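Local atomic coordinates of 3-hydroxyacyl-CoA dehydrogenase (Archaeoglobus fulgidus, PDB entry 1ZEJ), a protein that probably binds NAD+ and oxidises a hydroxyl-bearing substrate, as a homodimeric member of the 3-hydroxyacyl-CoA dehydrogenase family. Residues Y235-F240 with K244-E249; G225-Y230 with G261-K266; T213-G216 with D222-G225. One frame throughout, in Å; residues are numbered along the deposited sequence.

How the contacts relate
From the N terminus, contact 3 comes first: residues 213-216 and 222-225 both belong to helix 197-224, so it closes a short loop there. Gly225 ends contact 3 and opens contact 2, passing the chain into helix 226-240. Contact 1 begins and closes inside the excursion that contact 2 spans: the last turns of helix 226-240 meet the loop leading to helix 249-256. Contact 2 closes last, when 261-266 returns to the start of helix 226-240; Val262 N probably also hydrogen-bonds to Asp222 O (3.0 Å) at the end of helix 197-224, tying it to contact 3. Contacts 1 and 2 meet at Pro247 and Tyr230; contacts 1 and 3 stay about 10 Å apart between nearest atoms.

Contact 1: residues Y235-F240 with K244-E249; sequences YLYKRF and KFKPPE
Phe245 lays one face of its ring against Leu236, whose CB stands 3.7 Å from the ring centroid and 18° off the normal, a CH-pi contact. Leu236 CD1 continues this cover to the rim, 3.7 Å from Phe245 CE1, while Phe240 CB only brushes Phe245 CE2 obliquely. The other face of the Phe245 ring takes CG of its own neighbour Lys244, so aliphatic carbons sandwich the ring. At its root the packing is close to the helix backbone: Phe245 CB lies 3.5 Å from Tyr237 N. Lys246 follows and runs beside Tyr237, both side chains heading the same way. Tyr237 holds CG anti to its backbone N (chi1 -170°), and its ring receives Lys246 CG over one face, 3.9 Å from the centroid. A bend at chi3 then carries Lys246 CE to the phenol oxygen. Pro247 ends the contact, with CD 4.2 Å from Tyr237 CB, and also packs on Tyr230, Ser233 and Leu234 of the same helix. Leu236 also packs on Val109, and Phe240 on Gln173, of the second subunit. In the helical C-terminal domain of this dehydrogenase family, the loop after helix 226-240 folds back on that helix.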
loop_
_atom_site.group_PDB
_atom_site.type_symbol
_atom_site.label_atom_id
_atom_site.label_comp_id
_atom_site.label_asym_id
_atom_site.label_seq_id
_atom_site.Cartn_x
_atom_site.Cartn_y
_atom_site.Cartn_z
ATOM N N TYR A 235 -7.750 20.575 -5.804
ATOM C CA TYR A 235 -8.977 20.969 -5.117
ATOM C C TYR A 235 -8.779 20.670 -3.639
ATOM O O TYR A 235 -9.038 21.511 -2.789
ATOM C CB TYR A 235 -10.206 20.206 -5.643
ATOM C CG TYR A 235 -11.425 20.280 -4.703
ATOM C CD1 TYR A 235 -11.596 19.351 -3.662
ATOM C CD2 TYR A 235 -12.387 21.257 -4.858
ATOM C CE1 TYR A 235 -12.717 19.425 -2.799
ATOM C CE2 TYR A 235 -13.511 21.335 -4.013
ATOM C CZ TYR A 235 -13.657 20.417 -2.975
ATOM O OH TYR A 235 -14.754 20.475 -2.109
ATOM N N LEU A 236 -8.333 19.447 -3.345
ATOM C CA LEU A 236 -8.136 19.006 -1.971
ATOM C C LEU A 236 -7.130 19.906 -1.253
ATOM O O LEU A 236 -7.337 20.278 -0.100
ATOM C CB LEU A 236 -7.656 17.545 -1.933
ATOM C CG LEU A 236 -8.721 16.534 -2.361
ATOM C CD1 LEU A 236 -8.114 15.134 -2.441
ATOM C CD2 LEU A 236 -9.936 16.590 -1.412
ATOM N N TYR A 237 -6.045 20.257 -1.933
ATOM C CA TYR A 237 -5.086 21.211 -1.363
ATOM C C TYR A 237 -5.741 22.577 -1.098
ATOM O O TYR A 237 -5.590 23.145 -0.013
ATOM C CB TYR A 237 -3.858 21.353 -2.272
ATOM C CG TYR A 237 -2.729 22.130 -1.630
ATOM C CD1 TYR A 237 -2.085 21.644 -0.499
ATOM C CD2 TYR A 237 -2.314 23.353 -2.144
ATOM C CE1 TYR A 237 -1.053 22.349 0.112
ATOM C CE2 TYR A 237 -1.262 24.072 -1.538
ATOM C CZ TYR A 237 -0.646 23.548 -0.407
ATOM O OH TYR A 237 0.387 24.228 0.193
ATOM N N LYS A 238 -6.483 23.107 -2.063
ATOM C CA LYS A 238 -7.136 24.406 -1.849
ATOM C C LYS A 238 -8.258 24.367 -0.782
ATOM O O LYS A 238 -8.557 25.372 -0.133
ATOM C CB LYS A 238 -7.665 24.972 -3.174
ATOM C CG LYS A 238 -6.566 25.451 -4.110
ATOM C CD LYS A 238 -7.136 26.414 -5.154
ATOM N N ARG A 239 -8.868 23.199 -0.601
ATOM C CA ARG A 239 -9.948 23.044 0.369
ATOM C C ARG A 239 -9.484 22.761 1.817
ATOM O O ARG A 239 -10.086 23.283 2.738
ATOM C CB ARG A 239 -10.933 21.960 -0.099
ATOM C CG ARG A 239 -12.097 21.673 0.849
ATOM C CD ARG A 239 -12.931 22.904 1.123
ATOM N NE ARG A 239 -14.021 22.645 2.067
ATOM C CZ ARG A 239 -13.882 22.494 3.392
ATOM N NH1 ARG A 239 -12.681 22.531 3.979
ATOM N NH2 ARG A 239 -14.964 22.277 4.149
ATOM N N PHE A 240 -8.439 21.957 2.030
ATOM C CA PHE A 240 -8.202 21.378 3.383
ATOM C C PHE A 240 -7.024 21.837 4.337
ATOM O O PHE A 240 -7.153 21.608 5.552
ATOM C CB PHE A 240 -8.334 19.850 3.329
ATOM C CG PHE A 240 -9.758 19.375 3.084
ATOM C CD1 PHE A 240 -10.753 19.591 4.038
ATOM C CD2 PHE A 240 -10.107 18.728 1.899
ATOM C CE1 PHE A 240 -12.066 19.168 3.804
ATOM C CE2 PHE A 240 -11.410 18.282 1.665
ATOM C CZ PHE A 240 -12.390 18.506 2.607
ATOM N N LYS A 244 0.239 17.041 2.038
ATOM C CA LYS A 244 0.149 15.804 1.198
ATOM C C LYS A 244 -0.753 15.961 -0.039
ATOM O O LYS A 244 -0.632 15.200 -0.990
ATOM C CB LYS A 244 -0.335 14.587 2.005
ATOM C CG LYS A 244 -1.824 14.624 2.439
ATOM C CD LYS A 244 -2.236 13.307 3.109
ATOM C CE LYS A 244 -3.481 13.447 3.908
ATOM N NZ LYS A 244 -3.185 14.238 5.149
ATOM N N PHE A 245 -1.667 16.932 -0.019
ATOM C CA PHE A 245 -2.497 17.191 -1.191
ATOM C C PHE A 245 -1.799 18.076 -2.224
ATOM O O PHE A 245 -2.294 18.223 -3.349
ATOM C CB PHE A 245 -3.844 17.816 -0.783
ATOM C CG PHE A 245 -4.718 16.903 0.035
ATOM C CD1 PHE A 245 -4.961 15.572 -0.368
ATOM C CD2 PHE A 245 -5.356 17.382 1.179
ATOM C CE1 PHE A 245 -5.790 14.720 0.389
ATOM C CE2 PHE A 245 -6.161 16.543 1.952
ATOM C CZ PHE A 245 -6.389 15.210 1.556
ATOM N N LYS A 246 -0.666 18.679 -1.858
ATOM C CA LYS A 246 -0.039 19.679 -2.744
ATOM C C LYS A 246 0.337 19.012 -4.092
ATOM O O LYS A 246 1.060 18.008 -4.114
ATOM C CB LYS A 246 1.188 20.320 -2.078
ATOM C CG LYS A 246 1.638 21.641 -2.706
ATOM C CD LYS A 246 3.033 22.059 -2.221
ATOM C CE LYS A 246 3.005 22.862 -0.899
ATOM N NZ LYS A 246 4.395 23.153 -0.384
ATOM N N PRO A 247 -0.172 19.563 -5.213
ATOM C CA PRO A 247 0.011 18.974 -6.559
ATOM C C PRO A 247 1.461 19.031 -7.100
ATOM O O PRO A 247 2.009 20.124 -7.271
ATOM C CB PRO A 247 -0.913 19.830 -7.441
ATOM C CG PRO A 247 -1.011 21.123 -6.731
ATOM C CD PRO A 247 -0.975 20.801 -5.267
ATOM N N PRO A 248 2.059 17.858 -7.403
ATOM C CA PRO A 248 3.467 17.795 -7.786
ATOM C C PRO A 248 3.773 18.427 -9.134
ATOM O O PRO A 248 2.974 18.347 -10.058
ATOM C CB PRO A 248 3.746 16.294 -7.824
ATOM C CG PRO A 248 2.463 15.654 -8.040
ATOM C CD PRO A 248 1.434 16.520 -7.410
ATOM N N GLU A 249 4.940 19.045 -9.215
ATOM C CA GLU A 249 5.476 19.620 -10.445
ATOM C C GLU A 249 5.650 18.634 -11.615
ATOM O O GLU A 249 5.355 18.978 -12.763
ATOM C CB GLU A 249 6.834 20.255 -10.133
ATOM C CG GLU A 249 7.523 20.910 -11.321
ATOM C CD GLU A 249 8.881 21.464 -10.957
ATOM O OE1 GLU A 249 9.731 20.677 -10.484
ATOM O OE2 GLU A 249 9.106 22.688 -11.160
#

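Contact 2: residues G225-Y230 with G261-K266; sequences GLDVAY and GVKAGK
Lys263 and Asp227 reach for each other from opposite directions and close a salt bridge. Lys263 NZ donates to Asp227 OD1 at 2.7 Å, and OD1 accepts with its syn lone pair, on the side of OD2. A weak second bond runs from Lys263 NZ to Asp227 OD2 at 3.2 Å, so the ammonium straddles the carboxylate unevenly. Asp227 OD1 also takes a weak, bent bond from Val228 N (138° at the hydrogen). That bond is possible because the Asp227 carboxylate is turned back over its own backbone, with CG between the backbone N and the carbonyl carbon (chi1 53°). The negative carboxylate lies in the first turn of helix 226-240, where it would probably also be stabilised by the helix dipole. Lys263 spans the distance with a chain bent at chi3, and Tyr276 of helix 275-290 packs on it.

Gly225 is the N-cap of this helix and its junction with helix 197-224, with a phi of 111° that glycine tolerates readily. Opposite it, 261-266 is a tight turn: Gly265 and Lys266 both face Gly261 in a G1 beta bulge, after the 3-10 residues 262-264. Gly261 O accepts from both Ala264 N and Lys266 N, which arrive from opposite faces of its carbonyl plane and grip the turn from within.

Packing round the ion pair is thin. Val228 CG2 approaches Lys263 NZ to 4.0 Å, and Gly225 CA lies 4.1 Å from the same nitrogen. The closest pair of CA atoms is Gly225 and Gly261, 5.2 Å apart. Behind the turn, Val262 faces Asp222 and Tyr223 of helix 197-224, while Leu226 and Tyr230 on the helix side lean on Leu251 of helix 249-256.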
loop_
_atom_site.group_PDB
_atom_site.type_symbol
_atom_site.label_atom_id
_atom_site.label_comp_id
_atom_site.label_asym_id
_atom_site.label_seq_id
_atom_site.Cartn_x
_atom_site.Cartn_y
_atom_site.Cartn_z
ATOM N N GLY A 225 -6.031 8.739 -14.077
ATOM C CA GLY A 225 -5.903 9.862 -14.987
ATOM C C GLY A 225 -5.058 10.905 -14.303
ATOM O O GLY A 225 -5.367 11.327 -13.191
ATOM N N LEU A 226 -3.934 11.259 -14.930
ATOM C CA LEU A 226 -3.013 12.219 -14.345
ATOM C C LEU A 226 -3.644 13.603 -14.262
ATOM O O LEU A 226 -3.416 14.292 -13.285
ATOM C CB LEU A 226 -1.709 12.285 -15.140
ATOM C CG LEU A 226 -0.590 11.348 -14.711
ATOM C CD1 LEU A 226 -1.042 9.913 -14.559
ATOM C CD2 LEU A 226 0.609 11.481 -15.686
ATOM N N ASP A 227 -4.387 14.007 -15.308
ATOM C CA ASP A 227 -5.188 15.240 -15.282
ATOM C C ASP A 227 -6.224 15.237 -14.124
ATOM O O ASP A 227 -6.339 16.210 -13.358
ATOM C CB ASP A 227 -5.843 15.492 -16.650
ATOM C CG ASP A 227 -6.652 14.294 -17.167
ATOM O OD1 ASP A 227 -6.532 13.154 -16.663
ATOM O OD2 ASP A 227 -7.435 14.503 -18.080
ATOM N N VAL A 228 -6.947 14.124 -13.993
ATOM C CA VAL A 228 -7.918 13.955 -12.930
ATOM C C VAL A 228 -7.236 14.129 -11.583
ATOM O O VAL A 228 -7.706 14.892 -10.733
ATOM C CB VAL A 228 -8.606 12.563 -13.014
ATOM C CG1 VAL A 228 -9.345 12.250 -11.735
ATOM C CG2 VAL A 228 -9.549 12.536 -14.197
ATOM N N ALA A 229 -6.106 13.450 -11.408
ATOM C CA ALA A 229 -5.374 13.496 -10.155
ATOM C C ALA A 229 -4.831 14.875 -9.829
ATOM O O ALA A 229 -4.907 15.310 -8.691
ATOM C CB ALA A 229 -4.248 12.459 -10.154
ATOM N N TYR A 230 -4.303 15.580 -10.819
ATOM C CA TYR A 230 -3.759 16.895 -10.569
ATOM C C TYR A 230 -4.829 17.894 -10.109
ATOM O O TYR A 230 -4.626 18.612 -9.139
ATOM C CB TYR A 230 -3.091 17.451 -11.821
ATOM C CG TYR A 230 -2.257 18.676 -11.528
ATOM C CD1 TYR A 230 -0.970 18.548 -11.006
ATOM C CD2 TYR A 230 -2.744 19.955 -11.760
ATOM C CE1 TYR A 230 -0.197 19.647 -10.710
ATOM C CE2 TYR A 230 -1.969 21.070 -11.467
ATOM C CZ TYR A 230 -0.691 20.897 -10.936
ATOM O OH TYR A 230 0.120 21.975 -10.644
ATOM N N GLY A 261 -2.430 9.637 -19.094
ATOM C CA GLY A 261 -2.581 8.274 -18.606
ATOM C C GLY A 261 -3.065 7.279 -19.634
ATOM O O GLY A 261 -2.895 7.462 -20.843
ATOM N N VAL A 262 -3.677 6.211 -19.139
ATOM C CA VAL A 262 -4.186 5.106 -19.970
ATOM C C VAL A 262 -5.085 5.606 -21.104
ATOM O O VAL A 262 -5.008 5.110 -22.236
ATOM C CB VAL A 262 -4.957 4.065 -19.091
ATOM C CG1 VAL A 262 -5.640 3.024 -19.929
ATOM C CG2 VAL A 262 -4.005 3.391 -18.110
ATOM N N LYS A 263 -5.918 6.602 -20.810
ATOM C CA LYS A 263 -6.841 7.160 -21.819
ATOM C C LYS A 263 -6.108 7.781 -23.016
ATOM O O LYS A 263 -6.600 7.745 -24.158
ATOM C CB LYS A 263 -7.810 8.168 -21.173
ATOM C CG LYS A 263 -7.280 9.611 -21.045
ATOM C CD LYS A 263 -8.158 10.475 -20.106
ATOM C CE LYS A 263 -7.598 10.526 -18.703
ATOM N NZ LYS A 263 -8.334 11.477 -17.806
ATOM N N ALA A 264 -4.914 8.324 -22.774
ATOM C CA ALA A 264 -4.089 8.885 -23.844
ATOM C C ALA A 264 -3.034 7.896 -24.334
ATOM O O ALA A 264 -2.247 8.204 -25.213
ATOM C CB ALA A 264 -3.430 10.160 -23.368
ATOM N N GLY A 265 -3.029 6.695 -23.770
ATOM C CA GLY A 265 -2.083 5.683 -24.158
ATOM C C GLY A 265 -0.721 5.922 -23.549
ATOM O O GLY A 265 0.216 5.191 -23.856
ATOM N N LYS A 266 -0.602 6.950 -22.709
ATOM C CA LYS A 266 0.694 7.344 -22.137
ATOM C C LYS A 266 0.504 8.268 -20.950
ATOM O O LYS A 266 -0.135 9.302 -21.042
ATOM C CB LYS A 266 1.599 8.030 -23.187
ATOM C CG LYS A 266 3.051 8.291 -22.709
ATOM C CD LYS A 266 3.840 9.100 -23.756
ATOM C CE LYS A 266 5.282 8.706 -23.854
ATOM N NZ LYS A 266 6.056 8.749 -22.577
#

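Contact 3: residues T213-G216 with D222-G225; sequences TLFG and DYIG
Phe215 and Tyr223 make the whole of this contact through their rings, Phe215 CD1 standing 3.9 Å from Tyr223 CE2. The two side chains cross at about a right angle. Their ring planes are inclined at 57° and the centroids lie 5.3 Å apart, an oblique aromatic pair. Each residue has CG anti to its carbonyl carbon and beside its backbone N (Phe215 chi1 -48°), which turns each ring toward the other segment. The tighter part is on the Phe215 side, a buried ring with Leu214 CB 3.7 Å above one face, toward the rim. Both segments lie on helix 197-224 of the C-terminal helical domain; Gly216, next to Phe215, has a positive phi (73°). Helix 275-290 covers the pair, with Arg279 touching both side chains and Arg282 packing on Phe215. The looser part is at Tyr223, which is partly exposed and whose OH has a weak hydrogen bond to Ala275 O. The backbones themselves stand well apart, CA to CA 9.3 Å between Phe215 and Tyr223, and only 75 Å² is buried between the segments.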
loop_
_atom_site.group_PDB
_atom_site.type_symbol
_atom_site.label_atom_id
_atom_site.label_comp_id
_atom_site.label_asym_id
_atom_site.label_seq_id
_atom_site.Cartn_x
_atom_site.Cartn_y
_atom_site.Cartn_z
ATOM N N THR A 213 -0.511 -3.591 -5.251
ATOM C CA THR A 213 0.113 -4.868 -5.592
ATOM C C THR A 213 0.193 -5.082 -7.097
ATOM O O THR A 213 1.240 -5.427 -7.623
ATOM C CB THR A 213 -0.621 -6.045 -4.925
ATOM O OG1 THR A 213 -0.442 -5.957 -3.510
ATOM C CG2 THR A 213 -0.121 -7.380 -5.416
ATOM N N LEU A 214 -0.905 -4.822 -7.795
ATOM C CA LEU A 214 -1.007 -5.150 -9.213
ATOM C C LEU A 214 -0.450 -4.044 -10.080
ATOM O O LEU A 214 0.155 -4.317 -11.126
ATOM C CB LEU A 214 -2.480 -5.395 -9.558
ATOM C CG LEU A 214 -3.088 -6.665 -8.978
ATOM C CD1 LEU A 214 -4.514 -6.685 -9.455
ATOM C CD2 LEU A 214 -2.405 -7.924 -9.433
ATOM N N PHE A 215 -0.642 -2.796 -9.650
ATOM C CA PHE A 215 -0.258 -1.644 -10.511
ATOM C C PHE A 215 0.778 -0.703 -9.943
ATOM O O PHE A 215 1.385 0.048 -10.693
ATOM C CB PHE A 215 -1.519 -0.855 -10.931
ATOM C CG PHE A 215 -2.619 -1.719 -11.442
ATOM C CD1 PHE A 215 -2.548 -2.274 -12.720
ATOM C CD2 PHE A 215 -3.710 -2.023 -10.637
ATOM C CE1 PHE A 215 -3.546 -3.115 -13.177
ATOM C CE2 PHE A 215 -4.725 -2.860 -11.094
ATOM C CZ PHE A 215 -4.634 -3.401 -12.361
ATOM N N GLY A 216 1.006 -0.756 -8.633
ATOM C CA GLY A 216 1.791 0.237 -7.929
ATOM C C GLY A 216 0.980 1.540 -7.814
ATOM O O GLY A 216 0.001 1.746 -8.536
ATOM N N ASP A 222 -2.098 6.321 -13.517
ATOM C CA ASP A 222 -2.354 6.347 -14.966
ATOM C C ASP A 222 -3.803 5.984 -15.322
ATOM O O ASP A 222 -4.366 6.512 -16.260
ATOM C CB ASP A 222 -1.398 5.399 -15.724
ATOM C CG ASP A 222 -0.010 6.015 -15.961
ATOM O OD1 ASP A 222 0.110 7.262 -15.922
ATOM O OD2 ASP A 222 0.949 5.255 -16.219
ATOM N N TYR A 223 -4.357 5.029 -14.598
ATOM C CA TYR A 223 -5.736 4.596 -14.770
ATOM C C TYR A 223 -6.718 5.601 -14.187
ATOM O O TYR A 223 -7.783 5.815 -14.760
ATOM C CB TYR A 223 -5.943 3.277 -14.050
ATOM C CG TYR A 223 -5.381 2.130 -14.782
ATOM C CD1 TYR A 223 -6.084 1.552 -15.817
ATOM C CD2 TYR A 223 -4.125 1.653 -14.498
ATOM C CE1 TYR A 223 -5.582 0.489 -16.502
ATOM C CE2 TYR A 223 -3.609 0.603 -15.201
ATOM C CZ TYR A 223 -4.390 0.031 -16.210
ATOM O OH TYR A 223 -3.880 -1.003 -16.917
ATOM N N ILE A 224 -6.386 6.174 -13.032
ATOM C CA ILE A 224 -7.145 7.293 -12.461
ATOM C C ILE A 224 -7.194 8.421 -13.489
ATOM O O ILE A 224 -8.264 8.972 -13.764
ATOM C CB ILE A 224 -6.535 7.777 -11.106
ATOM C CG1 ILE A 224 -6.988 6.843 -9.971
ATOM C CG2 ILE A 224 -6.942 9.226 -10.753
ATOM C CD1 ILE A 224 -6.078 6.888 -8.773
ATOM N N GLY A 225 -6.031 8.739 -14.077
ATOM C CA GLY A 225 -5.903 9.862 -14.987
ATOM C C GLY A 225 -5.058 10.905 -14.303
ATOM O O GLY A 225 -5.367 11.327 -13.191
#